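Local coordinates for protein beta-mannosidase (Trichoderma harzianum, PDB 4CVU) that probably releases terminal beta-linked mannose by hydrolysis from the non-reducing ends of oligosaccharides, as a fungal beta-mannosidase of glycoside hydrolase family 2, at residues I351-G356 against N371-E376; G379-A384 against P697-G702. All coordinates share one frame; numbering follows the deposited sequence.

How the interactions relate
Two mostly buried contacts of one sheet illustrate how chemistry follows position in a fold. Interaction 1 joins strand 351-354 to strand 374-377 as antiparallel neighbours; interaction 2 takes up the next strand, 380-389, and sets it parallel to the start of strand 702-705, some 310 residues later in sequence. The two lie about 9 Å apart, centre to centre, and meet where F375 packs on F382 and H374 on L701. Interaction 1 is held by a backbone ladder, an aromatic cluster and asparagine amides. Interaction 2 has fewer backbone bonds and grades from a buried tyrosine-glutamine pair to a partly exposed salt bridge beside a cadmium ion.

Interaction 1 (I351-G356 against N371-E376)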
loop_
_atom_site.group_PDB
_atom_site.type_symbol
_atom_site.label_atom_id
_atom_site.label_comp_id
_atom_site.label_asym_id
_atom_site.label_seq_id
_atom_site.Cartn_x
_atom_site.Cartn_y
_atom_site.Cartn_z
ATOM N N ILE A 351 -39.348 -26.011 -11.966
ATOM C CA ILE A 351 -37.948 -26.379 -12.042
ATOM C C ILE A 351 -37.710 -27.660 -11.280
ATOM O O ILE A 351 -37.954 -27.729 -10.084
ATOM C CB ILE A 351 -37.015 -25.237 -11.575
ATOM C CG1 ILE A 351 -35.521 -25.619 -11.776
ATOM C CG2 ILE A 351 -37.297 -24.834 -10.130
ATOM C CD1 ILE A 351 -35.087 -25.679 -13.206
ATOM N N LEU A 352 -37.283 -28.690 -12.013
ATOM C CA LEU A 352 -37.018 -30.001 -11.475
ATOM C C LEU A 352 -35.521 -30.261 -11.395
ATOM O O LEU A 352 -34.797 -30.010 -12.383
ATOM C CB LEU A 352 -37.608 -31.048 -12.420
ATOM C CG LEU A 352 -37.348 -32.521 -12.042
ATOM C CD1 LEU A 352 -38.084 -32.886 -10.769
ATOM C CD2 LEU A 352 -37.794 -33.416 -13.186
ATOM N N PHE A 353 -35.056 -30.749 -10.253
ATOM C CA PHE A 353 -33.751 -31.372 -10.161
ATOM C C PHE A 353 -33.997 -32.875 -10.174
ATOM O O PHE A 353 -34.622 -33.407 -9.275
ATOM C CB PHE A 353 -32.966 -30.965 -8.911
ATOM C CG PHE A 353 -31.766 -31.847 -8.643
ATOM C CD1 PHE A 353 -30.728 -31.934 -9.567
ATOM C CD2 PHE A 353 -31.674 -32.591 -7.476
ATOM C CE1 PHE A 353 -29.632 -32.773 -9.337
ATOM C CE2 PHE A 353 -30.589 -33.441 -7.244
ATOM C CZ PHE A 353 -29.560 -33.513 -8.160
ATOM N N SER A 354 -33.466 -33.542 -11.193
ATOM C CA SER A 354 -33.733 -34.952 -11.436
ATOM C C SER A 354 -32.521 -35.793 -11.044
ATOM O O SER A 354 -31.474 -35.687 -11.682
ATOM C CB SER A 354 -34.064 -35.149 -12.922
ATOM O OG SER A 354 -34.318 -36.521 -13.190
ATOM N N SER A 355 -32.667 -36.590 -9.996
ATOM C CA SER A 355 -31.610 -37.444 -9.469
ATOM C C SER A 355 -31.992 -38.919 -9.266
ATOM O O SER A 355 -31.274 -39.653 -8.597
ATOM C CB SER A 355 -31.126 -36.881 -8.134
ATOM O OG SER A 355 -32.207 -36.548 -7.332
ATOM N N GLY A 356 -33.111 -39.342 -9.827
ATOM C CA GLY A 356 -33.605 -40.711 -9.664
ATOM C C GLY A 356 -33.018 -41.583 -10.729
ATOM O O GLY A 356 -32.170 -41.117 -11.528
ATOM N N ASN A 371 -28.072 -43.254 -12.362
ATOM C CA ASN A 371 -28.962 -42.226 -11.864
ATOM C C ASN A 371 -28.706 -40.902 -12.577
ATOM O O ASN A 371 -27.591 -40.556 -12.885
ATOM C CB ASN A 371 -28.734 -42.018 -10.379
ATOM C CG ASN A 371 -29.500 -42.977 -9.528
ATOM O OD1 ASN A 371 -29.185 -44.157 -9.476
ATOM N ND2 ASN A 371 -30.533 -42.463 -8.841
ATOM N N ASN A 372 -29.757 -40.161 -12.758
ATOM C CA ASN A 372 -29.690 -38.916 -13.421
ATOM C C ASN A 372 -29.007 -37.970 -12.498
ATOM O O ASN A 372 -28.859 -38.264 -11.315
ATOM C CB ASN A 372 -31.097 -38.401 -13.633
ATOM C CG ASN A 372 -31.789 -39.078 -14.765
ATOM O OD1 ASN A 372 -31.624 -38.712 -15.908
ATOM N ND2 ASN A 372 -32.591 -40.041 -14.441
ATOM N N TRP A 373 -28.590 -36.848 -13.043
ATOM C CA TRP A 373 -28.293 -35.619 -12.292
ATOM C C TRP A 373 -28.422 -34.489 -13.294
ATOM O O TRP A 373 -27.470 -34.152 -13.922
ATOM C CB TRP A 373 -26.895 -35.645 -11.657
ATOM C CG TRP A 373 -26.634 -34.557 -10.705
ATOM C CD1 TRP A 373 -26.513 -33.230 -10.971
ATOM C CD2 TRP A 373 -26.487 -34.692 -9.278
ATOM N NE1 TRP A 373 -26.282 -32.537 -9.807
ATOM C CE2 TRP A 373 -26.276 -33.406 -8.753
ATOM C CE3 TRP A 373 -26.529 -35.760 -8.414
ATOM C CZ2 TRP A 373 -26.119 -33.170 -7.412
ATOM C CZ3 TRP A 373 -26.391 -35.540 -7.061
ATOM C CH2 TRP A 373 -26.169 -34.225 -6.565
ATOM N N HIS A 374 -29.618 -33.947 -13.441
ATOM C CA HIS A 374 -29.875 -32.848 -14.340
ATOM C C HIS A 374 -31.077 -31.998 -13.935
ATOM O O HIS A 374 -31.809 -32.333 -13.055
ATOM C CB HIS A 374 -29.985 -33.295 -15.805
ATOM C CG HIS A 374 -31.236 -34.040 -16.131
ATOM N ND1 HIS A 374 -31.324 -35.410 -16.066
ATOM C CD2 HIS A 374 -32.446 -33.603 -16.536
ATOM C CE1 HIS A 374 -32.532 -35.782 -16.412
ATOM N NE2 HIS A 374 -33.233 -34.706 -16.701
ATOM N N PHE A 375 -31.250 -30.899 -14.644
ATOM C CA PHE A 375 -32.307 -29.969 -14.391
ATOM C C PHE A 375 -33.282 -29.923 -15.579
ATOM O O PHE A 375 -32.865 -30.121 -16.714
ATOM C CB PHE A 375 -31.702 -28.600 -14.133
ATOM C CG PHE A 375 -31.020 -28.468 -12.801
ATOM C CD1 PHE A 375 -29.692 -28.831 -12.634
ATOM C CD2 PHE A 375 -31.708 -27.950 -11.706
ATOM C CE1 PHE A 375 -29.092 -28.680 -11.413
ATOM C CE2 PHE A 375 -31.096 -27.790 -10.487
ATOM C CZ PHE A 375 -29.807 -28.171 -10.332
ATOM N N GLU A 376 -34.551 -29.642 -15.317
ATOM C CA GLU A 376 -35.574 -29.406 -16.348
ATOM C C GLU A 376 -36.370 -28.132 -16.056
ATOM O O GLU A 376 -36.803 -27.924 -14.928
ATOM C CB GLU A 376 -36.541 -30.570 -16.414
ATOM C CG GLU A 376 -35.880 -31.889 -16.770
ATOM C CD GLU A 376 -36.842 -33.048 -16.821
ATOM O OE1 GLU A 376 -38.077 -32.833 -16.717
ATOM O OE2 GLU A 376 -36.357 -34.195 -16.945
HETATM O O HOH W 1 -35.937 -36.807 -15.744
#
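F353 drives the edge of its ring into one face of the W373 indole, a T-shaped (edge-to-face) pair with F353 CZ 3.3 Å from W373 CE2 and planes at 71°. The same phenyl sets CD1 over a face of F375, near the rim, with F353 CD1 3.9 Å from F375 CZ, but those two rings meet obliquely. On the other face of the sheet, S354 CB lies over a face of the H374 imidazole in a CH-pi contact, while N372 OD1 sits in plane at that ring's edge. The framework is an antiparallel pair of strands that ends in a classic beta bulge: W373 and H374 both face S354. Paired N-H...O bonds join L352 to E376 and S354 to H374, with F353 and F375 as the non-hydrogen-bonded pair between them. F353 CG runs anti to the backbone N (chi1 166°), which tips the ring off the strand toward W373, and M485 of strand 481-485 packs against both rings. Beyond the bulge, amides take over from the ladder. G356 O accepts N372 N at 2.9 Å nearly along its C=O axis and N372 ND2 from above the carbonyl plane, two bonds that grip this one oxygen. N371 ND2 reaches S355 O at 2.9 Å and also W543 O, while R557 holds N371 OD1 and Q362 holds N372 OD1. On the face shared by S354, H374 and E376, H374 NE2 donates to the anti lone pair of E376 OE2 at 3.2 Å, and a water 3.0 Å from S354 OG donates to that same carboxylate oxygen.

Interaction 2 (G379-A384 against P697-G702); sequences GHEFYA and PERQLG. With CD (cadmium ion), chain U.
The Y383 ring lies flat against the backbone turning from L701 into G702: G702 N stands 3.4 Å above its plane, toward the rim, and G702 CA adds a CH-pi contact on that face. A chi1 of -161° swings the ring away from its own backbone N and over to Q700, ring and Q700 amide planes 30° apart, and Y383 OH gives Q700 OE1 a short but weak hydrogen bond of 2.6 Å. Q700 folds back on its own chain, OE1 accepting from G702 N and NE2 donating to G702 O. Replacing Y383 by a leucine would probably open a gap beside the L701-G702 peptide and leave Q700 OE1 without its hydroxyl partner. A384 N donates to L701 O at 3.0 Å, and A384 and G702 form a parallel bridge, consistent with first and last strands closing this family's (beta/alpha)8 barrel. Farther out, E381 and R699 form a salt bridge, planes 63° apart: R699 NH2 lies 3.1 Å from E381 OE1, NE bonds it weakly, and NH1 turns to S694 O and I798 O. E381 also chelates cadmium, OE2 at 2.2 Å and OE1 at 2.7 Å, with three waters. Flanked by metal and arginine, this carboxylate probably stays ionised.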
loop_
_atom_site.group_PDB
_atom_site.type_symbol
_atom_site.label_atom_id
_atom_site.label_comp_id
_atom_site.label_asym_id
_atom_site.label_seq_id
_atom_site.Cartn_x
_atom_site.Cartn_y
_atom_site.Cartn_z
ATOM N N GLY A 379 -40.528 -28.551 -17.921
ATOM C CA GLY A 379 -40.576 -29.820 -18.611
ATOM C C GLY A 379 -39.479 -30.080 -19.617
ATOM O O GLY A 379 -39.327 -31.188 -20.057
ATOM N N HIS A 380 -38.673 -29.078 -19.937
ATOM C CA HIS A 380 -37.573 -29.250 -20.909
ATOM C C HIS A 380 -36.227 -29.399 -20.214
ATOM O O HIS A 380 -35.861 -28.576 -19.378
ATOM C CB HIS A 380 -37.482 -28.073 -21.877
ATOM C CG HIS A 380 -38.774 -27.761 -22.574
ATOM N ND1 HIS A 380 -39.803 -27.067 -21.965
ATOM C CD2 HIS A 380 -39.198 -28.034 -23.829
ATOM C CE1 HIS A 380 -40.800 -26.919 -22.823
ATOM N NE2 HIS A 380 -40.464 -27.508 -23.954
ATOM N N GLU A 381 -35.517 -30.473 -20.546
ATOM C CA GLU A 381 -34.083 -30.590 -20.262
ATOM C C GLU A 381 -33.310 -29.416 -20.836
ATOM O O GLU A 381 -33.617 -28.938 -21.936
ATOM C CB GLU A 381 -33.542 -31.860 -20.920
ATOM C CG GLU A 381 -33.878 -33.080 -20.148
ATOM C CD GLU A 381 -33.445 -34.369 -20.829
ATOM O OE1 GLU A 381 -32.582 -34.396 -21.707
ATOM O OE2 GLU A 381 -33.975 -35.387 -20.435
ATOM N N PHE A 382 -32.275 -28.959 -20.121
ATOM C CA PHE A 382 -31.365 -27.987 -20.697
ATOM C C PHE A 382 -29.939 -28.238 -20.208
ATOM O O PHE A 382 -29.748 -28.842 -19.135
ATOM C CB PHE A 382 -31.811 -26.565 -20.348
ATOM C CG PHE A 382 -31.752 -26.272 -18.880
ATOM C CD1 PHE A 382 -32.811 -26.577 -18.065
ATOM C CD2 PHE A 382 -30.592 -25.736 -18.314
ATOM C CE1 PHE A 382 -32.742 -26.331 -16.706
ATOM C CE2 PHE A 382 -30.523 -25.481 -16.961
ATOM C CZ PHE A 382 -31.592 -25.785 -16.151
ATOM N N TYR A 383 -28.958 -27.781 -20.981
ATOM C CA TYR A 383 -27.560 -27.875 -20.565
ATOM C C TYR A 383 -27.241 -26.698 -19.625
ATOM O O TYR A 383 -27.305 -25.549 -20.067
ATOM C CB TYR A 383 -26.595 -27.825 -21.761
ATOM C CG TYR A 383 -25.239 -28.375 -21.370
ATOM C CD1 TYR A 383 -24.303 -27.576 -20.738
ATOM C CD2 TYR A 383 -24.939 -29.714 -21.561
ATOM C CE1 TYR A 383 -23.081 -28.083 -20.322
ATOM C CE2 TYR A 383 -23.721 -30.231 -21.150
ATOM C CZ TYR A 383 -22.799 -29.412 -20.519
ATOM O OH TYR A 383 -21.587 -29.901 -20.076
ATOM N N ALA A 384 -26.909 -26.977 -18.368
ATOM C CA ALA A 384 -26.581 -25.889 -17.417
ATOM C C ALA A 384 -25.161 -25.409 -17.655
ATOM O O ALA A 384 -24.268 -26.212 -17.925
ATOM C CB ALA A 384 -26.759 -26.357 -15.996
ATOM N N PRO A 697 -22.985 -41.579 -24.209
ATOM C CA PRO A 697 -23.924 -42.376 -23.389
ATOM C C PRO A 697 -24.189 -41.853 -21.982
ATOM O O PRO A 697 -25.201 -42.179 -21.404
ATOM C CB PRO A 697 -23.269 -43.770 -23.335
ATOM C CG PRO A 697 -22.443 -43.844 -24.581
ATOM C CD PRO A 697 -21.901 -42.428 -24.752
ATOM N N GLU A 698 -23.274 -41.058 -21.437
ATOM C CA GLU A 698 -23.476 -40.359 -20.179
ATOM C C GLU A 698 -24.599 -39.295 -20.271
ATOM O O GLU A 698 -25.295 -39.074 -19.318
ATOM C CB GLU A 698 -22.170 -39.763 -19.635
ATOM C CG GLU A 698 -21.580 -38.664 -20.488
ATOM C CD GLU A 698 -20.385 -39.087 -21.264
ATOM O OE1 GLU A 698 -20.338 -40.257 -21.737
ATOM O OE2 GLU A 698 -19.477 -38.253 -21.403
ATOM N N ARG A 699 -24.793 -38.708 -21.434
ATOM C CA ARG A 699 -25.785 -37.675 -21.628
ATOM C C ARG A 699 -25.560 -36.593 -20.572
ATOM O O ARG A 699 -26.332 -36.447 -19.673
ATOM C CB ARG A 699 -27.212 -38.212 -21.557
ATOM C CG ARG A 699 -28.159 -37.513 -22.505
ATOM C CD ARG A 699 -28.408 -36.108 -22.049
ATOM N NE ARG A 699 -29.568 -35.465 -22.607
ATOM C CZ ARG A 699 -29.584 -34.801 -23.744
ATOM N NH1 ARG A 699 -28.527 -34.766 -24.509
ATOM N NH2 ARG A 699 -30.682 -34.190 -24.112
ATOM N N GLN A 700 -24.388 -36.020 -20.621
ATOM C CA GLN A 700 -23.958 -35.012 -19.675
ATOM C C GLN A 700 -24.762 -33.703 -19.862
ATOM O O GLN A 700 -24.911 -33.245 -20.965
ATOM C CB GLN A 700 -22.460 -34.796 -19.890
ATOM C CG GLN A 700 -21.635 -34.440 -18.654
ATOM C CD GLN A 700 -21.646 -32.957 -18.386
ATOM O OE1 GLN A 700 -22.256 -32.216 -19.117
ATOM N NE2 GLN A 700 -20.945 -32.526 -17.352
ATOM N N LEU A 701 -25.212 -33.062 -18.778
ATOM C CA LEU A 701 -26.048 -31.867 -18.919
ATOM C C LEU A 701 -25.698 -30.665 -18.033
ATOM O O LEU A 701 -26.602 -29.877 -17.697
ATOM C CB LEU A 701 -27.522 -32.211 -18.725
ATOM C CG LEU A 701 -28.201 -33.077 -19.791
ATOM C CD1 LEU A 701 -29.673 -33.271 -19.389
ATOM C CD2 LEU A 701 -28.157 -32.481 -21.157
ATOM N N GLY A 702 -24.414 -30.482 -17.696
ATOM C CA GLY A 702 -24.042 -29.314 -16.918
ATOM C C GLY A 702 -22.575 -29.085 -16.687
ATOM O O GLY A 702 -21.803 -30.038 -16.551
HETATM CD CD CD U . -32.921 -37.076 -21.418
HETATM O O HOH W 2 -29.239 -29.782 -16.467
HETATM O O HOH W 3 -32.234 -37.650 -23.673
HETATM O O HOH W 4 -31.042 -37.363 -19.767
HETATM O O HOH W 5 -34.782 -38.799 -20.912
#